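Local coordinates for NO-binding heme-dependent sensor protein (Shewanella oneidensis, PDB 4U9B), which binds heme and is a gas sensor of the H-NOX family, held here with nitric oxide on its ferrous heme, at residues Glu24-His29 and Arg34-Ala39; Asp89-Leu94 and Phe147-His152; Gly97-Ile102 and His117-Leu122. All blocks are in the same frame, centred on the assembly; numbering follows the deposited sequence.

Contact 1: Glu24-His29 and Arg34-Ala39; sequences ELLEKH and RVYVSA
Leu26, projecting from helix 19-29, lays its CD2 methyl against the rim of the Tyr36 ring, 3.5 Å from CE2 and close to the ring plane. The two side chains slide past each other in opposite directions, the leucine reaching out from the helix while the phenol reaches back toward it. With CG of Leu26 beside the backbone N and anti to the carbonyl carbon (chi1 -71°), the isobutyl end spreads both methyls toward the incoming chain. CD2 takes the ring edge, and CD1 lies 4.0 Å from the carbonyl O of Arg34, a van der Waals approach to a polar backbone atom. One ring face of Tyr36 is occupied from within its own segment by Arg34 CG, 3.5 Å above the plane and offset toward the rim. In the N-terminal helical part of the H-NOX fold, the irregular chain that leads to helix 44-58 rests on Leu26 in the last turns of helix 19-29. The buried Tyr36 is held further by a stack with Phe6, an edge-to-face meeting with Tyr42 and a hydrogen bond from OH to Glu46 OE1. Packing is looser at Arg34: although its CB points at the helix, the side chain turns away, and its NH2 forms a salt bridge with Glu46 OE2. No hydrogen bond joins the two segments, and just 128 Å² is buried between them. On the solvent side the exposed side chains of Glu27 and Val35 stay clear of the opposite segment.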
loop_
_atom_site.group_PDB
_atom_site.type_symbol
_atom_site.label_atom_id
_atom_site.label_comp_id
_atom_site.label_asym_id
_atom_site.label_seq_id
_atom_site.Cartn_x
_atom_site.Cartn_y
_atom_site.Cartn_z
ATOM N N GLU A 24 13.416 -0.139 -18.495
ATOM C CA GLU A 24 12.975 0.996 -19.304
ATOM C C GLU A 24 12.328 2.046 -18.411
ATOM O O GLU A 24 12.620 3.236 -18.522
ATOM C CB GLU A 24 11.987 0.570 -20.394
ATOM C CG GLU A 24 11.549 1.734 -21.290
ATOM C CD GLU A 24 10.368 1.396 -22.177
ATOM O OE1 GLU A 24 9.887 0.244 -22.132
ATOM O OE2 GLU A 24 9.914 2.294 -22.919
ATOM N N LEU A 25 11.441 1.595 -17.527
ATOM C CA LEU A 25 10.764 2.487 -16.596
ATOM C C LEU A 25 11.757 3.240 -15.714
ATOM O O LEU A 25 11.561 4.417 -15.420
ATOM C CB LEU A 25 9.780 1.697 -15.729
ATOM C CG LEU A 25 8.544 1.169 -16.465
ATOM C CD1 LEU A 25 7.863 0.070 -15.665
ATOM C CD2 LEU A 25 7.570 2.302 -16.752
ATOM N N LEU A 26 12.821 2.566 -15.290
ATOM C CA LEU A 26 13.837 3.218 -14.470
ATOM C C LEU A 26 14.646 4.230 -15.281
ATOM O O LEU A 26 14.983 5.300 -14.775
ATOM C CB LEU A 26 14.770 2.183 -13.833
ATOM C CG LEU A 26 14.188 1.306 -12.718
ATOM C CD1 LEU A 26 15.311 0.658 -11.913
ATOM C CD2 LEU A 26 13.267 2.086 -11.793
ATOM N N GLU A 27 14.949 3.901 -16.534
ATOM C CA GLU A 27 15.646 4.838 -17.416
ATOM C C GLU A 27 14.832 6.112 -17.592
ATOM O O GLU A 27 15.371 7.218 -17.557
ATOM C CB GLU A 27 15.914 4.212 -18.786
ATOM C CG GLU A 27 16.997 3.147 -18.803
ATOM C CD GLU A 27 17.191 2.539 -20.181
ATOM O OE1 GLU A 27 16.824 3.193 -21.181
ATOM O OE2 GLU A 27 17.705 1.404 -20.266
ATOM N N LYS A 28 13.526 5.946 -17.769
ATOM C CA LYS A 28 12.642 7.072 -18.029
ATOM C C LYS A 28 12.395 7.936 -16.801
ATOM O O LYS A 28 12.305 9.156 -16.910
ATOM C CB LYS A 28 11.294 6.579 -18.557
ATOM C CG LYS A 28 11.322 6.026 -19.967
ATOM C CD LYS A 28 9.921 5.674 -20.454
ATOM C CE LYS A 28 9.061 6.915 -20.673
ATOM N NZ LYS A 28 7.658 6.575 -21.054
ATOM N N HIS A 29 12.284 7.301 -15.634
ATOM C CA HIS A 29 11.698 7.962 -14.468
ATOM C C HIS A 29 12.615 8.086 -13.248
ATOM O O HIS A 29 12.269 8.782 -12.293
ATOM C CB HIS A 29 10.423 7.216 -14.071
ATOM C CG HIS A 29 9.430 7.107 -15.185
ATOM N ND1 HIS A 29 8.800 8.206 -15.726
ATOM C CD2 HIS A 29 8.970 6.035 -15.873
ATOM C CE1 HIS A 29 7.992 7.816 -16.696
ATOM N NE2 HIS A 29 8.075 6.503 -16.803
ATOM N N ARG A 34 20.077 4.083 -11.042
ATOM C CA ARG A 34 19.241 3.919 -9.857
ATOM C C ARG A 34 19.162 2.453 -9.440
ATOM O O ARG A 34 18.891 1.573 -10.257
ATOM C CB ARG A 34 17.829 4.472 -10.107
ATOM C CG ARG A 34 16.777 4.077 -9.057
ATOM C CD ARG A 34 17.101 4.616 -7.674
ATOM N NE ARG A 34 16.733 6.027 -7.526
ATOM C CZ ARG A 34 17.567 7.011 -7.194
ATOM N NH1 ARG A 34 18.851 6.773 -6.957
ATOM N NH2 ARG A 34 17.109 8.250 -7.086
ATOM N N VAL A 35 19.420 2.206 -8.162
ATOM C CA VAL A 35 19.188 0.905 -7.548
ATOM C C VAL A 35 18.438 1.146 -6.247
ATOM O O VAL A 35 18.869 1.947 -5.419
ATOM C CB VAL A 35 20.499 0.144 -7.273
ATOM C CG1 VAL A 35 20.213 -1.192 -6.592
ATOM C CG2 VAL A 35 21.271 -0.070 -8.566
ATOM N N TYR A 36 17.314 0.463 -6.069
ATOM C CA TYR A 36 16.486 0.682 -4.890
ATOM C C TYR A 36 16.910 -0.210 -3.726
ATOM O O TYR A 36 16.662 -1.414 -3.715
ATOM C CB TYR A 36 15.014 0.466 -5.235
ATOM C CG TYR A 36 14.476 1.548 -6.146
ATOM C CD1 TYR A 36 14.351 2.856 -5.695
ATOM C CD2 TYR A 36 14.106 1.270 -7.454
ATOM C CE1 TYR A 36 13.866 3.854 -6.520
ATOM C CE2 TYR A 36 13.622 2.263 -8.285
ATOM C CZ TYR A 36 13.506 3.552 -7.813
ATOM O OH TYR A 36 13.027 4.547 -8.634
ATOM N N VAL A 37 17.569 0.414 -2.756
ATOM C CA VAL A 37 17.973 -0.238 -1.516
ATOM C C VAL A 37 16.812 -0.196 -0.531
ATOM O O VAL A 37 16.296 0.879 -0.228
ATOM C CB VAL A 37 19.210 0.452 -0.904
ATOM C CG1 VAL A 37 19.545 -0.127 0.465
ATOM C CG2 VAL A 37 20.402 0.337 -1.847
ATOM N N SER A 38 16.420 -1.364 -0.028
ATOM C CA SER A 38 15.224 -1.509 0.806
ATOM C C SER A 38 15.088 -0.448 1.899
ATOM O O SER A 38 14.012 0.121 2.091
ATOM C CB SER A 38 15.210 -2.895 1.455
ATOM O OG SER A 38 16.253 -3.027 2.411
ATOM N N ALA A 39 16.185 -0.184 2.601
ATOM C CA ALA A 39 16.156 0.661 3.791
ATOM C C ALA A 39 16.231 2.153 3.478
ATOM O O ALA A 39 15.950 2.980 4.345
ATOM C CB ALA A 39 17.304 0.275 4.720
#

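Contact 2: Asp89-Leu94 and Phe147-His152; sequences DDFTSL and FGAAQH
A chi1 of 175° swings the Phe91 ring out beside the carbonyl carbon, and a chi2 of 79° turns its CD1-CE1 side onto the backbone of Ala149 and Ala150. This is a helix-helix contact of the H-NOX fold, in which the short helix 91-96 meets the C-terminal turns of helix 139-152 through an aromatic ring laid against small residues. Phe91 CD1 comes within 3.6 Å of Ala150 CA, while the carbonyl C of Ala149 lies at the ring edge. The methyls complete the fit, with Phe91 CE1 3.8 Å from Ala150 CB. Leu94, one turn on, adds a lighter touch from CD2 to Ala149 CB and also contacts the heme, so the contact borders the heme pocket. Ile157, Ile176 and Leu178 of the sheet pack on Phe91 too, and Phe74 of helix 62-80 touches both Leu94 and Ala149. The touching residues are all buried and no hydrogen bond crosses between the segments. Asp90 is the N-cap of helix 91-96: its OD1 accepts from Ser93 N at 2.8 Å, nearly in line with the carboxylate C-O bond.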
loop_
_atom_site.group_PDB
_atom_site.type_symbol
_atom_site.label_atom_id
_atom_site.label_comp_id
_atom_site.label_asym_id
_atom_site.label_seq_id
_atom_site.Cartn_x
_atom_site.Cartn_y
_atom_site.Cartn_z
ATOM N N ASP A 89 -3.765 -12.357 14.988
ATOM C CA ASP A 89 -4.478 -13.624 14.858
ATOM C C ASP A 89 -5.580 -13.577 13.803
ATOM O O ASP A 89 -6.021 -14.619 13.316
ATOM C CB ASP A 89 -5.086 -14.025 16.204
ATOM C CG ASP A 89 -4.047 -14.514 17.194
ATOM O OD1 ASP A 89 -3.180 -15.323 16.799
ATOM O OD2 ASP A 89 -4.096 -14.089 18.368
ATOM N N ASP A 90 -6.029 -12.374 13.459
ATOM C CA ASP A 90 -7.126 -12.220 12.509
ATOM C C ASP A 90 -7.103 -10.861 11.819
ATOM O O ASP A 90 -6.332 -9.974 12.189
ATOM C CB ASP A 90 -8.468 -12.424 13.218
ATOM C CG ASP A 90 -8.607 -11.574 14.466
ATOM O OD1 ASP A 90 -8.438 -10.341 14.378
ATOM O OD2 ASP A 90 -8.882 -12.142 15.543
ATOM N N PHE A 91 -7.964 -10.715 10.817
ATOM C CA PHE A 91 -8.021 -9.508 9.999
ATOM C C PHE A 91 -8.308 -8.255 10.823
ATOM O O PHE A 91 -7.623 -7.243 10.676
ATOM C CB PHE A 91 -9.083 -9.676 8.911
ATOM C CG PHE A 91 -9.302 -8.447 8.073
ATOM C CD1 PHE A 91 -8.421 -8.118 7.057
ATOM C CD2 PHE A 91 -10.401 -7.633 8.291
ATOM C CE1 PHE A 91 -8.625 -6.990 6.282
ATOM C CE2 PHE A 91 -10.612 -6.505 7.517
ATOM C CZ PHE A 91 -9.722 -6.183 6.512
ATOM N N THR A 92 -9.312 -8.323 11.693
ATOM C CA THR A 92 -9.708 -7.162 12.486
ATOM C C THR A 92 -8.568 -6.681 13.378
ATOM O O THR A 92 -8.350 -5.476 13.522
ATOM C CB THR A 92 -10.938 -7.470 13.362
ATOM O OG1 THR A 92 -12.047 -7.823 12.526
ATOM C CG2 THR A 92 -11.323 -6.261 14.212
ATOM N N SER A 93 -7.846 -7.626 13.975
ATOM C CA SER A 93 -6.726 -7.300 14.852
ATOM C C SER A 93 -5.641 -6.542 14.093
ATOM O O SER A 93 -5.081 -5.571 14.601
ATOM C CB SER A 93 -6.136 -8.570 15.471
ATOM O OG SER A 93 -7.146 -9.375 16.054
ATOM N N LEU A 94 -5.352 -6.991 12.874
ATOM C CA LEU A 94 -4.330 -6.355 12.045
ATOM C C LEU A 94 -4.709 -4.915 11.728
ATOM O O LEU A 94 -3.920 -3.997 11.946
ATOM C CB LEU A 94 -4.119 -7.142 10.747
ATOM C CG LEU A 94 -2.929 -6.721 9.871
ATOM C CD1 LEU A 94 -2.438 -7.902 9.049
ATOM C CD2 LEU A 94 -3.276 -5.555 8.942
ATOM N N PHE A 147 -7.485 -5.343 1.198
ATOM C CA PHE A 147 -7.953 -6.533 0.499
ATOM C C PHE A 147 -6.882 -7.618 0.536
ATOM O O PHE A 147 -7.188 -8.804 0.658
ATOM C CB PHE A 147 -8.329 -6.202 -0.947
ATOM C CG PHE A 147 -9.680 -5.563 -1.093
ATOM C CD1 PHE A 147 -10.835 -6.296 -0.860
ATOM C CD2 PHE A 147 -9.801 -4.239 -1.479
ATOM C CE1 PHE A 147 -12.081 -5.714 -0.998
ATOM C CE2 PHE A 147 -11.049 -3.655 -1.622
ATOM C CZ PHE A 147 -12.188 -4.394 -1.379
ATOM N N GLY A 148 -5.622 -7.205 0.430
ATOM C CA GLY A 148 -4.513 -8.135 0.517
ATOM C C GLY A 148 -4.464 -8.795 1.882
ATOM O O GLY A 148 -4.262 -10.005 1.992
ATOM N N ALA A 149 -4.651 -7.991 2.923
ATOM C CA ALA A 149 -4.658 -8.493 4.291
ATOM C C ALA A 149 -5.843 -9.425 4.509
ATOM O O ALA A 149 -5.743 -10.410 5.233
ATOM C CB ALA A 149 -4.703 -7.340 5.279
ATOM N N ALA A 150 -6.966 -9.104 3.876
ATOM C CA ALA A 150 -8.156 -9.937 3.972
ATOM C C ALA A 150 -7.892 -11.316 3.365
ATOM O O ALA A 150 -8.209 -12.341 3.972
ATOM C CB ALA A 150 -9.326 -9.259 3.288
ATOM N N GLN A 151 -7.300 -11.335 2.172
ATOM C CA GLN A 151 -6.920 -12.584 1.512
ATOM C C GLN A 151 -6.024 -13.435 2.402
ATOM O O GLN A 151 -6.234 -14.642 2.545
ATOM C CB GLN A 151 -6.199 -12.294 0.194
ATOM C CG GLN A 151 -7.116 -12.167 -1.014
ATOM C CD GLN A 151 -7.627 -13.507 -1.515
ATOM O OE1 GLN A 151 -7.169 -14.564 -1.079
ATOM N NE2 GLN A 151 -8.582 -13.468 -2.439
ATOM N N HIS A 152 -5.021 -12.791 2.989
ATOM C CA HIS A 152 -4.081 -13.445 3.892
ATOM C C HIS A 152 -4.795 -14.215 5.003
ATOM O O HIS A 152 -4.428 -15.347 5.318
ATOM C CB HIS A 152 -3.144 -12.400 4.497
ATOM C CG HIS A 152 -2.151 -12.957 5.467
ATOM N ND1 HIS A 152 -0.988 -13.583 5.067
ATOM C CD2 HIS A 152 -2.139 -12.972 6.820
ATOM C CE1 HIS A 152 -0.308 -13.963 6.133
ATOM N NE2 HIS A 152 -0.984 -13.604 7.210
#

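Contact 3: Gly97-Ile102 and His117-Leu122; sequences GIHDVI and HINGQL. With HEM (protoporphyrin IX containing Fe), chain B; PO4 (phosphate ion), chain E.
His99 and Asn119 meet without a hydrogen bond, yet both bind the same phosphate ion, probably from the crystallisation liquor. Asn119 OD1 sits 3.3 Å above one face of the imidazole, with the amide and ring planes 42° apart. His99 NE2 instead donates to phosphate O1 near the ring edge (3.1 Å), while Asn119 ND2 donates to O2 in a straighter bond (166°), as does His117 ND1 less directly. The closest approach is a CH-to-carbonyl contact, His99 CD2 to Ile118 O at 3.0 Å. His99 ND1 donates to Asp100 OD1, meeting it from above the carboxylate plane and tilted from its own ring plane. Replacing Asn119 with an alanine would probably leave phosphate O2 without one of its donors and open a gap over the His99 ring. On the heme side of this polar cluster, CG2 of Ile98 packs on CG2 of Ile118 at 3.7 Å. Both isoleucines send CD1 to the heme. Helix 98-109, whose Ile98 and Ile102 touch nitric oxide, carries His103, the axial iron ligand in other structures of this protein but unbound here. Its segment 98-102 lies at 113° to strand 117-122, which pairs with strand 128-133.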
loop_
_atom_site.group_PDB
_atom_site.type_symbol
_atom_site.label_atom_id
_atom_site.label_comp_id
_atom_site.label_asym_id
_atom_site.label_seq_id
_atom_site.Cartn_x
_atom_site.Cartn_y
_atom_site.Cartn_z
ATOM N N GLY A 97 -4.630 -2.617 14.408
ATOM C CA GLY A 97 -3.260 -2.518 14.881
ATOM C C GLY A 97 -2.334 -1.744 13.962
ATOM O O GLY A 97 -1.141 -1.628 14.246
ATOM N N ILE A 98 -2.861 -1.215 12.863
ATOM C CA ILE A 98 -2.037 -0.439 11.941
ATOM C C ILE A 98 -1.482 0.792 12.654
ATOM O O ILE A 98 -0.296 1.105 12.539
ATOM C CB ILE A 98 -2.826 0.005 10.682
ATOM C CG1 ILE A 98 -3.262 -1.216 9.864
ATOM C CG2 ILE A 98 -1.974 0.932 9.810
ATOM C CD1 ILE A 98 -4.214 -0.891 8.715
ATOM N N HIS A 99 -2.341 1.475 13.402
ATOM C CA HIS A 99 -1.971 2.730 14.046
ATOM C C HIS A 99 -0.943 2.522 15.153
ATOM O O HIS A 99 0.038 3.257 15.246
ATOM C CB HIS A 99 -3.212 3.416 14.622
ATOM C CG HIS A 99 -2.934 4.757 15.226
ATOM N ND1 HIS A 99 -3.003 4.991 16.583
ATOM C CD2 HIS A 99 -2.581 5.934 14.660
ATOM C CE1 HIS A 99 -2.709 6.255 16.825
ATOM N NE2 HIS A 99 -2.448 6.850 15.675
ATOM N N ASP A 100 -1.181 1.519 15.990
ATOM C CA ASP A 100 -0.322 1.252 17.138
ATOM C C ASP A 100 0.862 0.372 16.763
ATOM O O ASP A 100 2.019 0.792 16.835
ATOM C CB ASP A 100 -1.117 0.575 18.259
ATOM C CG ASP A 100 -2.181 1.476 18.852
ATOM O OD1 ASP A 100 -2.090 2.709 18.673
ATOM O OD2 ASP A 100 -3.105 0.948 19.508
ATOM N N VAL A 101 0.555 -0.852 16.351
ATOM C CA VAL A 101 1.559 -1.894 16.193
ATOM C C VAL A 101 2.401 -1.726 14.928
ATOM O O VAL A 101 3.624 -1.681 15.009
ATOM C CB VAL A 101 0.892 -3.283 16.190
ATOM C CG1 VAL A 101 1.927 -4.391 16.066
ATOM C CG2 VAL A 101 0.082 -3.466 17.463
ATOM N N ILE A 102 1.756 -1.636 13.765
ATOM C CA ILE A 102 2.492 -1.525 12.506
ATOM C C ILE A 102 3.369 -0.278 12.499
ATOM O O ILE A 102 4.554 -0.352 12.174
ATOM C CB ILE A 102 1.550 -1.475 11.284
ATOM C CG1 ILE A 102 0.662 -2.726 11.221
ATOM C CG2 ILE A 102 2.356 -1.323 9.987
ATOM C CD1 ILE A 102 1.380 -3.992 10.847
ATOM N N HIS A 117 -1.223 8.622 7.923
ATOM C CA HIS A 117 -2.009 8.707 9.142
ATOM C C HIS A 117 -3.205 7.784 8.999
ATOM O O HIS A 117 -4.080 8.015 8.162
ATOM C CB HIS A 117 -2.456 10.145 9.407
ATOM C CG HIS A 117 -1.329 11.075 9.730
ATOM N ND1 HIS A 117 -0.774 11.159 10.989
ATOM C CD2 HIS A 117 -0.648 11.955 8.959
ATOM C CE1 HIS A 117 0.198 12.053 10.980
ATOM N NE2 HIS A 117 0.295 12.551 9.761
ATOM N N ILE A 118 -3.226 6.729 9.806
ATOM C CA ILE A 118 -4.298 5.751 9.760
ATOM C C ILE A 118 -4.833 5.523 11.168
ATOM O O ILE A 118 -4.070 5.268 12.099
ATOM C CB ILE A 118 -3.820 4.424 9.119
ATOM C CG1 ILE A 118 -3.666 4.622 7.604
ATOM C CG2 ILE A 118 -4.802 3.288 9.410
ATOM C CD1 ILE A 118 -3.164 3.409 6.842
ATOM N N ASN A 119 -6.149 5.640 11.308
ATOM C CA ASN A 119 -6.827 5.438 12.579
ATOM C C ASN A 119 -8.070 4.590 12.372
ATOM O O ASN A 119 -8.870 4.862 11.479
ATOM C CB ASN A 119 -7.207 6.778 13.212
ATOM C CG ASN A 119 -5.999 7.597 13.623
ATOM O OD1 ASN A 119 -5.574 7.563 14.779
ATOM N ND2 ASN A 119 -5.442 8.345 12.676
ATOM N N GLY A 120 -8.225 3.568 13.207
ATOM C CA GLY A 120 -9.323 2.631 13.074
ATOM C C GLY A 120 -10.247 2.633 14.273
ATOM O O GLY A 120 -9.800 2.703 15.416
ATOM N N GLN A 121 -11.543 2.570 13.995
ATOM C CA GLN A 121 -12.555 2.369 15.024
ATOM C C GLN A 121 -13.348 1.113 14.703
ATOM O O GLN A 121 -13.855 0.960 13.591
ATOM C CB GLN A 121 -13.491 3.578 15.123
ATOM C CG GLN A 121 -12.832 4.831 15.674
ATOM C CD GLN A 121 -12.322 4.647 17.092
ATOM O OE1 GLN A 121 -12.897 3.894 17.878
ATOM N NE2 GLN A 121 -11.231 5.329 17.424
ATOM N N LEU A 122 -13.435 0.206 15.672
ATOM C CA LEU A 122 -14.309 -0.952 15.558
ATOM C C LEU A 122 -15.695 -0.549 16.035
ATOM O O LEU A 122 -15.878 -0.183 17.195
ATOM C CB LEU A 122 -13.778 -2.134 16.374
ATOM C CG LEU A 122 -14.604 -3.425 16.291
ATOM C CD1 LEU A 122 -14.684 -3.939 14.860
ATOM C CD2 LEU A 122 -14.034 -4.499 17.205
HETATM C CHA HEM B . 3.521 2.512 3.512
HETATM C CHB HEM B . -1.074 1.390 4.537
HETATM C CHC HEM B . 0.317 -2.873 6.321
HETATM C CHD HEM B . 4.879 -1.231 6.383
HETATM C C1A HEM B . 2.149 2.478 3.474
HETATM C C2A HEM B . 1.296 3.213 2.561
HETATM C C3A HEM B . 0.030 2.894 2.850
HETATM C C4A HEM B . 0.035 1.955 3.948
HETATM C CMA HEM B . -1.238 3.416 2.152
HETATM C CAA HEM B . 1.763 4.187 1.455
HETATM C CBA HEM B . 2.340 5.469 2.061
HETATM C CGA HEM B . 1.291 6.524 2.336
HETATM O O1A HEM B . 1.671 7.630 2.810
HETATM O O2A HEM B . 0.078 6.286 2.090
HETATM C C1B HEM B . -1.117 0.119 5.056
HETATM C C2B HEM B . -2.312 -0.654 5.307
HETATM C C3B HEM B . -1.930 -1.840 5.818
HETATM C C4B HEM B . -0.479 -1.844 5.873
HETATM C CMB HEM B . -3.728 -0.100 5.031
HETATM C CAB HEM B . -2.775 -3.060 6.257
HETATM C CBB HEM B . -4.031 -3.277 5.855
HETATM C C1C HEM B . 1.683 -2.805 6.502
HETATM C C2C HEM B . 2.515 -3.859 7.036
HETATM C C3C HEM B . 3.782 -3.428 7.075
HETATM C C4C HEM B . 3.797 -2.069 6.549
HETATM C CMC HEM B . 1.996 -5.240 7.486
HETATM C CAC HEM B . 4.963 -4.295 7.584
HETATM C CBC HEM B . 6.174 -3.799 7.862
HETATM C C1D HEM B . 4.945 -0.143 5.540
HETATM C C2D HEM B . 6.177 0.447 5.072
HETATM C C3D HEM B . 5.755 1.611 4.179
HETATM C C4D HEM B . 4.311 1.616 4.196
HETATM C CMD HEM B . 7.614 -0.006 5.391
HETATM C CAD HEM B . 6.670 2.581 3.412
HETATM C CBD HEM B . 7.002 3.791 4.281
HETATM C CGD HEM B . 7.890 4.719 3.495
HETATM O O1D HEM B . 7.888 4.611 2.244
HETATM O O2D HEM B . 8.596 5.565 4.110
HETATM N NA HEM B . 1.345 1.713 4.303
HETATM N NB HEM B . -0.019 -0.632 5.406
HETATM N NC HEM B . 2.499 -1.726 6.216
HETATM N ND HEM B . 3.872 0.570 5.006
HETATM FE FE HEM B . 1.918 0.088 5.409
HETATM P P PO4 E . -2.130 10.318 14.210
HETATM O O1 PO4 E . -1.047 9.336 14.587
HETATM O O2 PO4 E . -2.761 9.893 12.906
HETATM O O3 PO4 E . -3.182 10.348 15.295
HETATM O O4 PO4 E . -1.528 11.694 14.053
#

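Contacts 2 and 3 form one neighbourhood, their centres 13 Å apart: helices 91-96 and 98-109 follow each other in the chain, and contact 3 is nested within the loop closed by contact 2. They meet where Thr92 CG2 packs 4.1 Å from Leu122 CD1. Both reach the heme pocket, contact 2 through Leu94 and contact 3 through Ile98, Ile102 and Ile118, but contact 3 lies nearer the gas ligand, with the Ile98 side chain about 4 Å from nitric oxide against about 8 Å for Leu94. Contact 1 lies across the chain's centre, 30 Å from contact 2 and 31 Å from contact 3 between centres, with the Tyr36 side chain about 10 Å from the heme.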